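Local coordinates for protein histidine kinase (Paraburkholderia phymatum, PDB 6NB0) that probably autophosphorylates on a histidine from ATP, acting as the sensor kinase of a bacterial phosphorelay, at residues D145-G149 against L150-R154; E189-A192 against S193-V197. All coordinates share one frame; numbering follows the deposited sequence. Where two conformers were deposited one is given.

Contact 1 (D145-G149 against L150-R154); sequences DVREG and LAARR
Leu150 and Ala151 both hang from the carbonyl of Val146, in a pi-type widening near the C-terminal end of helix 135-154. Leu150 N makes the ordinary i-to-i+4 bond, 2.9 Å to Val146 O, and its side chain packs on Val188 and Glu189 of helix 173-189. Ala151 N reaches Val146 O as well, one residue further along the chain and almost straight (N-H...O 172°). The two donors come from opposite faces of the carbonyl plane, so one buried oxygen is gripped twice. Ala151 CB lies 3.9 Å from Arg147 CA and also packs on Leu158 of the adjacent strand. Ala152 N continues the wider spacing, meeting Arg147 O at 3.1 Å in the carbonyl plane, on a lone pair. At Arg153 the side chain takes over from the backbone. Its CG sits between the backbone N and the carbonyl carbon (chi1 75°), and a bend at chi3 turns the guanidinium back along the helix. Water 1 accepts from Arg153 N and NE and donates to Arg147 O. In one of the two conformers of Glu148, OE2 lies 4.3 Å from Arg153 NH2, with water 2 between them, donating to OE2 and accepting from NH2. Gly149 O lies over one face of the guanidinium, while Arg153 NH2 donates to Glu148 O at 2.9 Å, in the guanidinium plane.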
ATOM      1  N   ASP A 145      12.650  -8.451 -13.281  1.00 26.20           N
ATOM      2  CA  ASP A 145      12.195  -8.297 -11.899  1.00 28.92           C
ATOM      3  C   ASP A 145      11.381  -9.501 -11.417  1.00 27.92           C
ATOM      4  O   ASP A 145      11.535  -9.934 -10.271  1.00 26.06           O
ATOM      5  CB  ASP A 145      11.362  -7.020 -11.756  1.00 22.99           C
ATOM      6  CG  ASP A 145      12.212  -5.733 -11.773  1.00 28.34           C
ATOM      7  OD1 ASP A 145      13.467  -5.797 -11.695  1.00 28.50           O
ATOM      8  OD2 ASP A 145      11.603  -4.632 -11.785  1.00 34.51           O
ATOM      9  N   VAL A 146      10.485 -10.028 -12.248  1.00 26.69           N
ATOM     10  CA  VAL A 146       9.669 -11.157 -11.811  1.00 23.65           C
ATOM     11  C   VAL A 146      10.497 -12.438 -11.766  1.00 24.43           C
ATOM     12  O   VAL A 146      10.293 -13.301 -10.893  1.00 30.14           O
ATOM     13  CB  VAL A 146       8.429 -11.296 -12.718  1.00 26.52           C
ATOM     14  CG1 VAL A 146       7.574 -12.514 -12.298  1.00 19.76           C
ATOM     15  CG2 VAL A 146       7.573 -10.002 -12.657  1.00 26.24           C
ATOM     16  N   ARG A 147      11.448 -12.583 -12.684  1.00 24.65           N
ATOM     17  CA  ARG A 147      12.346 -13.717 -12.624  1.00 27.55           C
ATOM     18  C   ARG A 147      13.074 -13.757 -11.282  1.00 31.94           C
ATOM     19  O   ARG A 147      13.077 -14.785 -10.591  1.00 31.78           O
ATOM     20  CB  ARG A 147      13.325 -13.619 -13.797  1.00 27.69           C
ATOM     21  CG  ARG A 147      14.265 -14.774 -14.001  1.00 50.18           C
ATOM     22  CD  ARG A 147      14.983 -14.582 -15.363  1.00 59.59           C
ATOM     23  NE  ARG A 147      14.179 -15.016 -16.516  1.00 63.07           N
ATOM     24  CZ  ARG A 147      14.185 -14.425 -17.711  1.00 60.93           C
ATOM     25  NH1 ARG A 147      14.929 -13.345 -17.916  1.00 67.64           N
ATOM     26  NH2 ARG A 147      13.445 -14.908 -18.707  1.00 52.79           N
ATOM     27  N   GLU A 148      13.667 -12.625 -10.873  1.00 32.13           N
ATOM     28  CA  GLU A 148      14.427 -12.631  -9.626  0.50 30.90           C
ATOM     29  C   GLU A 148      13.505 -12.667  -8.411  1.00 29.79           C
ATOM     30  O   GLU A 148      13.868 -13.258  -7.385  1.00 32.30           O
ATOM     31  CB  GLU A 148      15.361 -11.413  -9.559  0.50 34.69           C
ATOM     32  CG  GLU A 148      16.526 -11.559  -8.562  0.50 39.49           C
ATOM     33  CD  GLU A 148      16.118 -11.289  -7.122  0.50 48.48           C
ATOM     34  OE1 GLU A 148      15.076 -10.625  -6.915  0.50 51.46           O
ATOM     35  OE2 GLU A 148      16.831 -11.744  -6.198  0.50 43.44           O
ATOM     36  N   GLY A 149      12.321 -12.069  -8.508  1.00 29.49           N
ATOM     37  CA  GLY A 149      11.422 -11.993  -7.369  1.00 27.48           C
ATOM     38  C   GLY A 149      10.704 -13.300  -7.086  1.00 29.70           C
ATOM     39  O   GLY A 149      10.530 -13.649  -5.922  1.00 28.90           O
ATOM     40  N   LEU A 150      10.286 -14.038  -8.127  1.00 29.31           N
ATOM     41  CA  LEU A 150       9.513 -15.256  -7.880  1.00 24.28           C
ATOM     42  C   LEU A 150       9.681 -16.380  -8.909  1.00 25.80           C
ATOM     43  O   LEU A 150       9.703 -17.546  -8.522  1.00 28.81           O
ATOM     44  CB  LEU A 150       8.017 -14.927  -7.770  1.00 24.87           C
ATOM     45  CG  LEU A 150       7.115 -16.083  -7.303  1.00 24.24           C
ATOM     46  CD1 LEU A 150       7.482 -16.560  -5.876  1.00 23.70           C
ATOM     47  CD2 LEU A 150       5.649 -15.645  -7.364  1.00 27.88           C
ATOM     48  N   ALA A 151       9.757 -16.076 -10.211  1.00 28.14           N
ATOM     49  CA  ALA A 151       9.675 -17.156 -11.203  1.00 26.71           C
ATOM     50  C   ALA A 151      10.817 -18.157 -11.050  1.00 28.50           C
ATOM     51  O   ALA A 151      10.606 -19.386 -11.094  1.00 28.39           O
ATOM     52  CB  ALA A 151       9.648 -16.572 -12.618  1.00 26.34           C
ATOM     53  N   ALA A 152      12.047 -17.666 -10.885  1.00 31.89           N
ATOM     54  CA  ALA A 152      13.175 -18.595 -10.784  1.00 33.95           C
ATOM     55  C   ALA A 152      13.017 -19.526  -9.583  1.00 32.96           C
ATOM     56  O   ALA A 152      13.224 -20.741  -9.693  1.00 30.74           O
ATOM     57  CB  ALA A 152      14.496 -17.826 -10.708  1.00 35.56           C
ATOM     58  N   ARG A 153      12.605 -18.991  -8.432  1.00 26.75           N
ATOM     59  CA  ARG A 153      12.503 -19.842  -7.258  1.00 32.37           C
ATOM     60  C   ARG A 153      11.254 -20.721  -7.269  1.00 28.47           C
ATOM     61  O   ARG A 153      11.147 -21.620  -6.427  1.00 31.20           O
ATOM     62  CB  ARG A 153      12.546 -19.010  -5.961  1.00 33.47           C
ATOM     63  CG  ARG A 153      11.254 -18.250  -5.644  1.00 33.34           C
ATOM     64  CD  ARG A 153      11.515 -17.227  -4.519  1.00 35.88           C
ATOM     65  NE  ARG A 153      12.342 -16.112  -4.999  1.00 37.42           N
ATOM     66  CZ  ARG A 153      13.029 -15.295  -4.203  1.00 44.09           C
ATOM     67  NH1 ARG A 153      12.985 -15.464  -2.881  1.00 40.04           N
ATOM     68  NH2 ARG A 153      13.762 -14.315  -4.726  1.00 39.22           N
ATOM     69  N   ARG A 154      10.338 -20.508  -8.208  1.00 27.01           N
ATOM     70  CA  ARG A 154       9.185 -21.379  -8.406  1.00 31.63           C
ATOM     71  C   ARG A 154       9.345 -22.308  -9.607  1.00 32.05           C
ATOM     72  O   ARG A 154       8.424 -23.087  -9.909  1.00 30.00           O
ATOM     73  CB  ARG A 154       7.914 -20.529  -8.569  1.00 30.15           C
ATOM     74  CG  ARG A 154       7.443 -19.831  -7.295  1.00 27.89           C
ATOM     75  CD  ARG A 154       6.618 -20.804  -6.441  1.00 27.96           C
ATOM     76  NE  ARG A 154       5.378 -21.137  -7.127  1.00 27.33           N
ATOM     77  CZ  ARG A 154       4.240 -20.458  -6.978  1.00 28.46           C
ATOM     78  NH1 ARG A 154       4.192 -19.439  -6.128  1.00 28.84           N
ATOM     79  NH2 ARG A 154       3.155 -20.798  -7.680  1.00 27.86           N
TER
HETATM   80  O   HOH W   1      12.938 -16.197  -7.869  1.00 30.38           O
HETATM   81  O   HOH W   2      15.392 -12.139  -4.001  1.00 63.73           O

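Contact 2 (E189-A192 against S193-V197)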
ATOM      1  N   GLU A 189       2.420 -16.798  -9.704  1.00 23.83           N
ATOM      2  CA  GLU A 189       1.866 -17.321  -8.449  1.00 23.70           C
ATOM      3  C   GLU A 189       0.868 -18.430  -8.716  1.00 25.52           C
ATOM      4  O   GLU A 189       0.760 -19.390  -7.936  1.00 26.54           O
ATOM      5  CB  GLU A 189       1.201 -16.191  -7.643  1.00 25.41           C
ATOM      6  CG  GLU A 189       2.185 -15.215  -6.969  1.00 25.58           C
ATOM      7  CD  GLU A 189       2.672 -15.714  -5.610  1.00 24.49           C
ATOM      8  OE1 GLU A 189       2.690 -16.944  -5.390  1.00 27.38           O
ATOM      9  OE2 GLU A 189       3.052 -14.882  -4.766  1.00 29.58           O
ATOM     10  N   ALA A 190       0.151 -18.329  -9.827  1.00 24.94           N
ATOM     11  CA  ALA A 190      -0.819 -19.334 -10.234  1.00 24.13           C
ATOM     12  C   ALA A 190      -0.240 -20.334 -11.236  1.00 27.37           C
ATOM     13  O   ALA A 190      -0.969 -20.847 -12.100  1.00 26.27           O
ATOM     14  CB  ALA A 190      -2.058 -18.646 -10.812  1.00 28.43           C
ATOM     15  N   SER A 191       1.060 -20.639 -11.135  1.00 27.35           N
ATOM     16  CA  SER A 191       1.699 -21.632 -11.994  1.00 27.93           C
ATOM     17  C   SER A 191       2.389 -22.703 -11.162  1.00 27.79           C
ATOM     18  O   SER A 191       2.938 -22.420 -10.094  1.00 29.09           O
ATOM     19  CB  SER A 191       2.741 -20.981 -12.934  1.00 26.17           C
ATOM     20  OG  SER A 191       2.137 -20.125 -13.894  1.00 30.29           O
ATOM     21  N   ALA A 192       2.383 -23.932 -11.686  1.00 27.20           N
ATOM     22  CA  ALA A 192       3.147 -25.034 -11.124  1.00 28.62           C
ATOM     23  C   ALA A 192       4.539 -25.080 -11.757  1.00 32.83           C
ATOM     24  O   ALA A 192       4.743 -24.610 -12.874  1.00 30.96           O
ATOM     25  CB  ALA A 192       2.440 -26.380 -11.350  1.00 29.54           C
ATOM     26  N   SER A 193       5.485 -25.679 -11.027  1.00 30.64           N
ATOM     27  CA  SER A 193       6.862 -25.835 -11.509  1.00 30.08           C
ATOM     28  C   SER A 193       6.906 -26.351 -12.947  1.00 29.29           C
ATOM     29  O   SER A 193       6.220 -27.319 -13.301  1.00 30.49           O
ATOM     30  CB  SER A 193       7.623 -26.799 -10.583  1.00 34.54           C
ATOM     31  OG  SER A 193       8.962 -26.991 -11.044  1.00 41.41           O
ATOM     32  N   GLY A 194       7.750 -25.717 -13.775  1.00 31.76           N
ATOM     33  CA  GLY A 194       7.922 -26.142 -15.154  1.00 31.43           C
ATOM     34  C   GLY A 194       6.968 -25.502 -16.146  1.00 32.58           C
ATOM     35  O   GLY A 194       7.137 -25.686 -17.357  1.00 32.93           O
ATOM     36  N   THR A 195       5.974 -24.765 -15.671  1.00 30.10           N
ATOM     37  CA  THR A 195       5.076 -24.009 -16.542  1.00 30.30           C
ATOM     38  C   THR A 195       5.798 -22.825 -17.173  1.00 32.53           C
ATOM     39  O   THR A 195       6.689 -22.223 -16.571  1.00 32.05           O
ATOM     40  CB  THR A 195       3.861 -23.523 -15.723  1.00 27.78           C
ATOM     41  OG1 THR A 195       3.103 -24.673 -15.317  1.00 34.83           O
ATOM     42  CG2 THR A 195       2.960 -22.576 -16.541  1.00 30.32           C
ATOM     43  N   THR A 196       5.417 -22.502 -18.407  1.00 29.18           N
ATOM     44  CA  THR A 196       5.880 -21.298 -19.089  1.00 29.06           C
ATOM     45  C   THR A 196       4.809 -20.209 -19.015  1.00 31.29           C
ATOM     46  O   THR A 196       3.670 -20.427 -19.438  1.00 30.85           O
ATOM     47  CB  THR A 196       6.218 -21.593 -20.551  1.00 27.66           C
ATOM     48  OG1 THR A 196       7.249 -22.582 -20.598  1.00 31.17           O
ATOM     49  CG2 THR A 196       6.699 -20.318 -21.262  1.00 29.42           C
ATOM     50  N   VAL A 197       5.187 -19.047 -18.492  1.00 28.81           N
ATOM     51  CA  VAL A 197       4.353 -17.840 -18.500  1.00 27.93           C
ATOM     52  C   VAL A 197       4.862 -16.914 -19.596  1.00 31.48           C
ATOM     53  O   VAL A 197       6.043 -16.557 -19.614  1.00 27.63           O
ATOM     54  CB  VAL A 197       4.367 -17.141 -17.129  1.00 24.68           C
ATOM     55  CG1 VAL A 197       3.612 -15.790 -17.193  1.00 24.10           C
ATOM     56  CG2 VAL A 197       3.736 -18.064 -16.055  1.00 24.74           C
TER
HETATM   57  O   HOH W   3       0.698 -24.329 -14.031  1.00 27.40           O
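The flat group here is the peptide of Ala192, whose carbonyl oxygen meets Thr195 twice, from the same side of its plane. Thr195 N donates to Ala192 O at 3.1 Å, tilted 20° out of that plane, and Thr195 OG1 lies 2.9 Å from the same oxygen. Ala192 N, in the peptide before it, donates to water 3, which in turn donates to Thr195 OG1 at 2.7 Å. The backbone bond closes a type II beta turn from Ala192 to Thr195. Gly194 stands at its third position with a positive phi (89°), where a CB would jam against the carbonyl oxygen of Ser193. Just before the turn, Ser191 CB packs 3.9 Å from Thr195 CB. Ser191 OG, anti to its own carbonyl carbon (chi1 -67°), rests 3.4 Å from Val197 CG2 and 3.7 Å from Thr195 CG2. That hydroxyl is hydrogen-bonded to Ala187 O in the last turn of helix 173-189, tying the start of the loop to the helix it leaves. The turn thus carries the chain from helix 173-189 into strand 196-204, completing a beta-alpha-beta crossover from strand 157-161. Gly194 and Thr195 already bond through their backbones to Gly155 and Val157, and Val197 goes on pairing with strand 157-161 while its side chain packs on Val212 and Trp214 of strand 207-214.

In the fold
Both contacts lie at one end of the kinase's alpha/beta fold, their centres 11 Å apart, and each mixes buried with exposed residues. Contact 1 belongs wholly to helix 135-154, and contact 2 joins helix 173-189 to strand 196-204. Arg154 stitches them together: NH1 forms a salt bridge with Glu189 OE1, and NH2 probably hydrogen-bonds Ser191 O. Leu150 CD2 packs on Glu189 CD beside these polar links. In contact 1 a buried, doubly used carbonyl gives way to a hydrated arginine at the surface. Contact 2 instead starts and ends buried, at Ser191 and Val197, and passes through an exposed turn between them, with no charged pair across its segments.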